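Local coordinates for thiamin pyrophosphokinase (Geobacillus thermodenitrificans, PDB 3K94), which probably catalyses the transfer of a pyrophosphate group from ATP to thiamine, giving thiamine diphosphate, at residues N112-D121 with I126-L137. Sequence-based numbering, arbitrary orientation.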
ATOM      1  N   ASN B 112      -1.081  -4.517   7.979  1.00 19.05           N
ATOM      2  CA  ASN B 112       0.172  -5.260   7.972  1.00 17.87           C
ATOM      3  C   ASN B 112       1.415  -4.393   8.160  1.00 24.63           C
ATOM      4  O   ASN B 112       2.337  -4.797   8.861  1.00 25.07           O
ATOM      5  CB  ASN B 112       0.272  -6.121   6.715  1.00 18.65           C
ATOM      6  CG  ASN B 112      -0.666  -7.298   6.780  1.00 26.49           C
ATOM      7  OD1 ASN B 112      -0.972  -7.764   7.871  1.00 28.42           O
ATOM      8  ND2 ASN B 112      -1.129  -7.785   5.632  1.00 25.98           N
ATOM      9  N   VAL B 113       1.433  -3.207   7.549  1.00 21.91           N
ATOM     10  CA  VAL B 113       2.534  -2.254   7.748  1.00 24.12           C
ATOM     11  C   VAL B 113       2.586  -1.781   9.213  1.00 27.69           C
ATOM     12  O   VAL B 113       3.666  -1.617   9.779  1.00 26.83           O
ATOM     13  CB  VAL B 113       2.428  -1.028   6.801  1.00 25.46           C
ATOM     14  CG1 VAL B 113       3.442   0.028   7.178  1.00 28.27           C
ATOM     15  CG2 VAL B 113       2.643  -1.441   5.341  1.00 25.48           C
ATOM     16  N   GLU B 114       1.420  -1.575   9.828  1.00 25.10           N
ATOM     17  CA  GLU B 114       1.374  -1.220  11.250  1.00 26.82           C
ATOM     18  C   GLU B 114       1.985  -2.316  12.138  1.00 28.16           C
ATOM     19  O   GLU B 114       2.598  -2.019  13.165  1.00 27.88           O
ATOM     20  CB  GLU B 114      -0.055  -0.879  11.693  1.00 27.42           C
ATOM     21  CG  GLU B 114      -0.618   0.371  10.995  1.00 29.48           C
ATOM     22  CD  GLU B 114       0.220   1.621  11.253  1.00 39.18           C
ATOM     23  OE1 GLU B 114       0.551   1.891  12.429  1.00 41.74           O
ATOM     24  OE2 GLU B 114       0.538   2.345  10.283  1.00 42.26           O
ATOM     25  N   LEU B 115       1.823  -3.575  11.736  1.00 25.80           N
ATOM     26  CA  LEU B 115       2.478  -4.696  12.422  1.00 28.78           C
ATOM     27  C   LEU B 115       3.999  -4.598  12.315  1.00 29.44           C
ATOM     28  O   LEU B 115       4.710  -4.779  13.300  1.00 26.92           O
ATOM     29  CB  LEU B 115       2.015  -6.037  11.847  1.00 30.57           C
ATOM     30  CG  LEU B 115       0.648  -6.549  12.288  1.00 34.36           C
ATOM     31  CD1 LEU B 115       0.203  -7.699  11.402  1.00 36.21           C
ATOM     32  CD2 LEU B 115       0.737  -6.997  13.731  1.00 37.15           C
ATOM     33  N   LEU B 116       4.506  -4.313  11.119  1.00 26.17           N
ATOM     34  CA  LEU B 116       5.939  -4.097  10.981  1.00 28.36           C
ATOM     35  C   LEU B 116       6.423  -2.971  11.912  1.00 29.51           C
ATOM     36  O   LEU B 116       7.483  -3.077  12.546  1.00 26.80           O
ATOM     37  CB  LEU B 116       6.315  -3.825   9.524  1.00 27.34           C
ATOM     38  CG  LEU B 116       6.661  -5.083   8.713  1.00 27.17           C
ATOM     39  CD1 LEU B 116       5.546  -6.099   8.799  1.00 24.98           C
ATOM     40  CD2 LEU B 116       6.970  -4.727   7.258  1.00 24.12           C
ATOM     41  N   LEU B 117       5.640  -1.900  11.992  1.00 27.77           N
ATOM     42  CA  LEU B 117       5.969  -0.777  12.870  1.00 28.98           C
ATOM     43  C   LEU B 117       5.948  -1.159  14.333  1.00 30.12           C
ATOM     44  O   LEU B 117       6.834  -0.774  15.088  1.00 31.43           O
ATOM     45  CB  LEU B 117       5.011   0.386  12.645  1.00 27.79           C
ATOM     46  CG  LEU B 117       5.225   1.007  11.277  1.00 36.75           C
ATOM     47  CD1 LEU B 117       4.113   1.990  10.988  1.00 38.01           C
ATOM     48  CD2 LEU B 117       6.608   1.659  11.236  1.00 39.78           C
ATOM     49  N   LYS B 118       4.930  -1.909  14.736  1.00 33.56           N
ATOM     50  CA  LYS B 118       4.870  -2.396  16.105  1.00 34.30           C
ATOM     51  C   LYS B 118       6.127  -3.188  16.439  1.00 36.82           C
ATOM     52  O   LYS B 118       6.671  -3.064  17.537  1.00 41.20           O
ATOM     53  CB  LYS B 118       3.623  -3.245  16.343  1.00 33.98           C
ATOM     54  CG  LYS B 118       3.638  -3.957  17.693  1.00 32.26           C
ATOM     55  CD  LYS B 118       2.353  -4.723  17.935  1.00 29.87           C
ATOM     56  CE  LYS B 118       2.350  -5.395  19.298  1.00 29.66           C
ATOM     57  NZ  LYS B 118       0.998  -5.932  19.608  1.00 28.76           N
ATOM     58  N   TYR B 119       6.595  -3.993  15.490  1.00 30.13           N
ATOM     59  CA  TYR B 119       7.804  -4.789  15.691  1.00 27.56           C
ATOM     60  C   TYR B 119       8.992  -4.212  14.918  1.00 29.26           C
ATOM     61  O   TYR B 119       9.797  -4.954  14.358  1.00 24.28           O
ATOM     62  CB  TYR B 119       7.562  -6.244  15.282  1.00 29.73           C
ATOM     63  CG  TYR B 119       6.530  -6.962  16.135  1.00 32.01           C
ATOM     64  CD1 TYR B 119       6.791  -7.269  17.462  1.00 35.55           C
ATOM     65  CD2 TYR B 119       5.305  -7.343  15.606  1.00 30.06           C
ATOM     66  CE1 TYR B 119       5.851  -7.928  18.243  1.00 38.83           C
ATOM     67  CE2 TYR B 119       4.366  -8.005  16.370  1.00 31.33           C
ATOM     68  CZ  TYR B 119       4.639  -8.291  17.688  1.00 38.74           C
ATOM     69  OH  TYR B 119       3.703  -8.954  18.451  1.00 40.00           O
ATOM     70  N   ALA B 120       9.095  -2.887  14.894  1.00 25.59           N
ATOM     71  CA  ALA B 120      10.120  -2.215  14.109  1.00 27.40           C
ATOM     72  C   ALA B 120      11.548  -2.664  14.435  1.00 26.14           C
ATOM     73  O   ALA B 120      12.428  -2.580  13.590  1.00 25.91           O
ATOM     74  CB  ALA B 120       9.986  -0.689  14.237  1.00 26.16           C
ATOM     75  N   ASP B 121      11.783  -3.137  15.651  1.00 26.01           N
ATOM     76  CA  ASP B 121      13.131  -3.586  16.015  1.00 31.46           C
ATOM     77  C   ASP B 121      13.462  -4.997  15.538  1.00 33.68           C
ATOM     78  O   ASP B 121      14.580  -5.464  15.717  1.00 35.20           O
ATOM     79  CB  ASP B 121      13.390  -3.464  17.527  1.00 32.85           C
ATOM     80  CG  ASP B 121      12.385  -4.247  18.375  1.00 42.05           C
ATOM     81  OD1 ASP B 121      11.297  -4.621  17.882  1.00 42.62           O
ATOM     82  OD2 ASP B 121      12.688  -4.477  19.563  1.00 48.65           O
ATOM     83  N   ILE B 126       7.891  -7.363   4.248  1.00 19.98           N
ATOM     84  CA  ILE B 126       6.742  -7.722   3.434  1.00 15.34           C
ATOM     85  C   ILE B 126       7.234  -7.908   2.000  1.00 19.18           C
ATOM     86  O   ILE B 126       7.931  -7.038   1.444  1.00 20.61           O
ATOM     87  CB  ILE B 126       5.655  -6.628   3.492  1.00 20.57           C
ATOM     88  CG1 ILE B 126       4.989  -6.628   4.874  1.00 21.26           C
ATOM     89  CG2 ILE B 126       4.630  -6.836   2.384  1.00 20.56           C
ATOM     90  CD1 ILE B 126       3.986  -5.489   5.086  1.00 20.84           C
ATOM     91  N   VAL B 127       6.880  -9.028   1.390  1.00 18.11           N
ATOM     92  CA  VAL B 127       7.372  -9.338   0.054  1.00 17.24           C
ATOM     93  C   VAL B 127       6.256  -9.741  -0.895  1.00 20.11           C
ATOM     94  O   VAL B 127       5.406 -10.568  -0.549  1.00 23.62           O
ATOM     95  CB  VAL B 127       8.338 -10.535   0.106  1.00 21.09           C
ATOM     96  CG1 VAL B 127       8.866 -10.849  -1.301  1.00 14.81           C
ATOM     97  CG2 VAL B 127       9.456 -10.270   1.114  1.00 18.42           C
ATOM     98  N   ASP B 128       6.247  -9.152  -2.087  1.00 19.66           N
ATOM     99  CA  ASP B 128       5.389  -9.651  -3.163  1.00 18.24           C
ATOM    100  C   ASP B 128       6.162  -9.714  -4.483  1.00 20.26           C
ATOM    101  O   ASP B 128       7.367  -9.482  -4.502  1.00 18.38           O
ATOM    102  CB  ASP B 128       4.018  -8.931  -3.227  1.00 17.98           C
ATOM    103  CG  ASP B 128       4.082  -7.524  -3.853  1.00 22.18           C
ATOM    104  OD1 ASP B 128       5.132  -7.128  -4.397  1.00 22.48           O
ATOM    105  OD2 ASP B 128       3.047  -6.819  -3.800  1.00 23.04           O
ATOM    106  N   ARG B 129       5.505 -10.069  -5.575  1.00 22.09           N
ATOM    107  CA  ARG B 129       6.245 -10.250  -6.827  1.00 26.49           C
ATOM    108  C   ARG B 129       7.061  -9.033  -7.259  1.00 27.25           C
ATOM    109  O   ARG B 129       7.938  -9.162  -8.107  1.00 27.70           O
ATOM    110  CB  ARG B 129       5.304 -10.638  -7.968  1.00 26.93           C
ATOM    111  CG  ARG B 129       4.211  -9.622  -8.217  1.00 28.68           C
ATOM    112  CD  ARG B 129       3.292 -10.060  -9.338  1.00 32.01           C
ATOM    113  NE  ARG B 129       2.269  -9.054  -9.598  1.00 35.89           N
ATOM    114  CZ  ARG B 129       1.426  -9.113 -10.615  1.00 32.70           C
ATOM    115  NH1 ARG B 129       1.493 -10.132 -11.456  1.00 33.74           N
ATOM    116  NH2 ARG B 129       0.527  -8.159 -10.791  1.00 28.99           N
ATOM    117  N   GLN B 130       6.782  -7.861  -6.687  1.00 24.92           N
ATOM    118  CA  GLN B 130       7.359  -6.612  -7.191  1.00 25.32           C
ATOM    119  C   GLN B 130       7.996  -5.733  -6.126  1.00 24.96           C
ATOM    120  O   GLN B 130       8.501  -4.638  -6.447  1.00 21.59           O
ATOM    121  CB  GLN B 130       6.266  -5.754  -7.848  1.00 28.05           C
ATOM    122  CG  GLN B 130       5.996  -6.046  -9.271  1.00 31.28           C
ATOM    123  CD  GLN B 130       4.982  -5.072  -9.857  1.00 31.40           C
ATOM    124  OE1 GLN B 130       3.781  -5.322  -9.819  1.00 32.24           O
ATOM    125  NE2 GLN B 130       5.467  -3.954 -10.397  1.00 25.70           N
ATOM    126  N   ASN B 131       7.941  -6.170  -4.868  1.00 18.32           N
ATOM    127  CA  ASN B 131       8.328  -5.304  -3.760  1.00 17.46           C
ATOM    128  C   ASN B 131       8.924  -6.047  -2.593  1.00 20.10           C
ATOM    129  O   ASN B 131       8.570  -7.185  -2.330  1.00 20.27           O
ATOM    130  CB  ASN B 131       7.104  -4.577  -3.206  1.00 16.21           C
ATOM    131  CG  ASN B 131       6.386  -3.736  -4.249  1.00 21.23           C
ATOM    132  OD1 ASN B 131       6.681  -2.555  -4.408  1.00 24.12           O
ATOM    133  ND2 ASN B 131       5.427  -4.337  -4.945  1.00 22.41           N
ATOM    134  N   VAL B 132       9.781  -5.362  -1.857  1.00 18.20           N
ATOM    135  CA  VAL B 132      10.104  -5.768  -0.512  1.00 22.36           C
ATOM    136  C   VAL B 132       9.998  -4.505   0.322  1.00 18.13           C
ATOM    137  O   VAL B 132      10.602  -3.489   0.012  1.00 14.76           O
ATOM    138  CB  VAL B 132      11.503  -6.427  -0.389  1.00 29.05           C
ATOM    139  CG1 VAL B 132      12.558  -5.546  -1.030  1.00 33.90           C
ATOM    140  CG2 VAL B 132      11.843  -6.659   1.065  1.00 23.09           C
ATOM    141  N   LEU B 133       9.195  -4.569   1.372  1.00 15.41           N
ATOM    142  CA  LEU B 133       8.944  -3.401   2.202  1.00 20.31           C
ATOM    143  C   LEU B 133       9.416  -3.697   3.611  1.00 20.61           C
ATOM    144  O   LEU B 133       9.175  -4.785   4.137  1.00 20.00           O
ATOM    145  CB  LEU B 133       7.451  -3.018   2.156  1.00 21.90           C
ATOM    146  CG  LEU B 133       6.950  -1.790   2.929  1.00 24.63           C
ATOM    147  CD1 LEU B 133       5.616  -1.338   2.370  1.00 23.63           C
ATOM    148  CD2 LEU B 133       6.820  -2.100   4.426  1.00 24.70           C
ATOM    149  N   THR B 134      10.131  -2.737   4.190  1.00 18.94           N
ATOM    150  CA  THR B 134      10.700  -2.868   5.519  1.00 18.93           C
ATOM    151  C   THR B 134      10.630  -1.524   6.241  1.00 22.81           C
ATOM    152  O   THR B 134      10.598  -0.464   5.606  1.00 24.89           O
ATOM    153  CB  THR B 134      12.185  -3.326   5.483  1.00 23.74           C
ATOM    154  OG1 THR B 134      12.963  -2.436   4.661  1.00 26.56           O
ATOM    155  CG2 THR B 134      12.310  -4.743   4.950  1.00 25.29           C
ATOM    156  N   VAL B 135      10.606  -1.569   7.569  1.00 22.12           N
ATOM    157  CA  VAL B 135      10.658  -0.351   8.375  1.00 23.21           C
ATOM    158  C   VAL B 135      11.829  -0.462   9.346  1.00 23.77           C
ATOM    159  O   VAL B 135      12.201  -1.566   9.751  1.00 23.88           O
ATOM    160  CB  VAL B 135       9.330  -0.092   9.133  1.00 28.05           C
ATOM    161  CG1 VAL B 135       8.154  -0.002   8.145  1.00 26.64           C
ATOM    162  CG2 VAL B 135       9.089  -1.181  10.146  1.00 27.94           C
ATOM    163  N   HIS B 136      12.408   0.672   9.720  1.00 21.90           N
ATOM    164  CA  HIS B 136      13.674   0.663  10.450  1.00 23.73           C
ATOM    165  C   HIS B 136      13.754   1.703  11.563  1.00 23.31           C
ATOM    166  O   HIS B 136      13.257   2.828  11.425  1.00 22.50           O
ATOM    167  CB  HIS B 136      14.839   0.893   9.480  1.00 25.69           C
ATOM    168  CG  HIS B 136      14.943  -0.146   8.413  1.00 26.16           C
ATOM    169  ND1 HIS B 136      14.384   0.011   7.162  1.00 24.26           N
ATOM    170  CD2 HIS B 136      15.525  -1.368   8.415  1.00 25.60           C
ATOM    171  CE1 HIS B 136      14.624  -1.068   6.437  1.00 23.27           C
ATOM    172  NE2 HIS B 136      15.303  -1.924   7.179  1.00 29.13           N
ATOM    173  N   LEU B 137      14.425   1.322  12.645  1.00 18.29           N
ATOM    174  CA  LEU B 137      14.771   2.240  13.722  1.00 20.58           C
ATOM    175  C   LEU B 137      16.186   2.759  13.465  1.00 20.05           C
ATOM    176  O   LEU B 137      16.877   2.255  12.579  1.00 22.04           O
ATOM    177  CB  LEU B 137      14.676   1.516  15.070  1.00 23.95           C
ATOM    178  CG  LEU B 137      13.277   0.934  15.375  1.00 25.75           C
ATOM    179  CD1 LEU B 137      13.220   0.272  16.750  1.00 25.01           C
ATOM    180  CD2 LEU B 137      12.169   1.998  15.260  1.00 19.48           C
TER
HETATM  181  O   HOH W   1      15.084  -1.526  13.190  1.00 22.15           O
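Leu116 lies obliquely across Ile126, both of its methyl branches turned to the isoleucine, and the pair shows how a helix packs on a sheet mainly through branched aliphatic side chains. Within this pair the nearest atoms are Leu116 CD2 and Ile126 CG1, 3.6 Å apart; the same methyl also meets Leu133 CD2 at 3.9 Å. Ile126 CG1 stands anti to its carbonyl carbon (chi1 -71°), and the extended second torsion carries CD1 on to Asn112 CB, while Val113 CG2 reaches Leu133 CD1. One turn on, Val135 forks under the helix: CG2 presses on the carbonyl of Leu116, 3.5 Å from its O, and CG1 meets Leu117 CD2 at 3.8 Å, those two side chains crossing at about a right angle. Beyond the helix end, Leu137 splits its branches, CD2 against Ala120 CB (3.6 Å) and CD1 against Asp121 CB. Were Leu137 replaced by alanine, both methyls would go, which would probably open a gap here. A water spans the backbones, donating to Ala120 O and accepting from Leu137 N. At the far end, the type I turn from Asp128 to Asn131 is braced by Asp128 OD1, which accepts from Gln130 N, above the carboxylate plane, making an Asx turn, and separately from Asn131 ND2 on its syn lone pair (2.9 Å). Helix 106-118 belongs to the beta-alpha-beta unit ending in strand 125-128; its residues 112-118 also cover strand 131-136, antiparallel to that strand, the segment axes coming within 8.3 Å. With no direct hydrogen bond across, cohesion between helix and hairpin rests chiefly on close-fitting methyl groups.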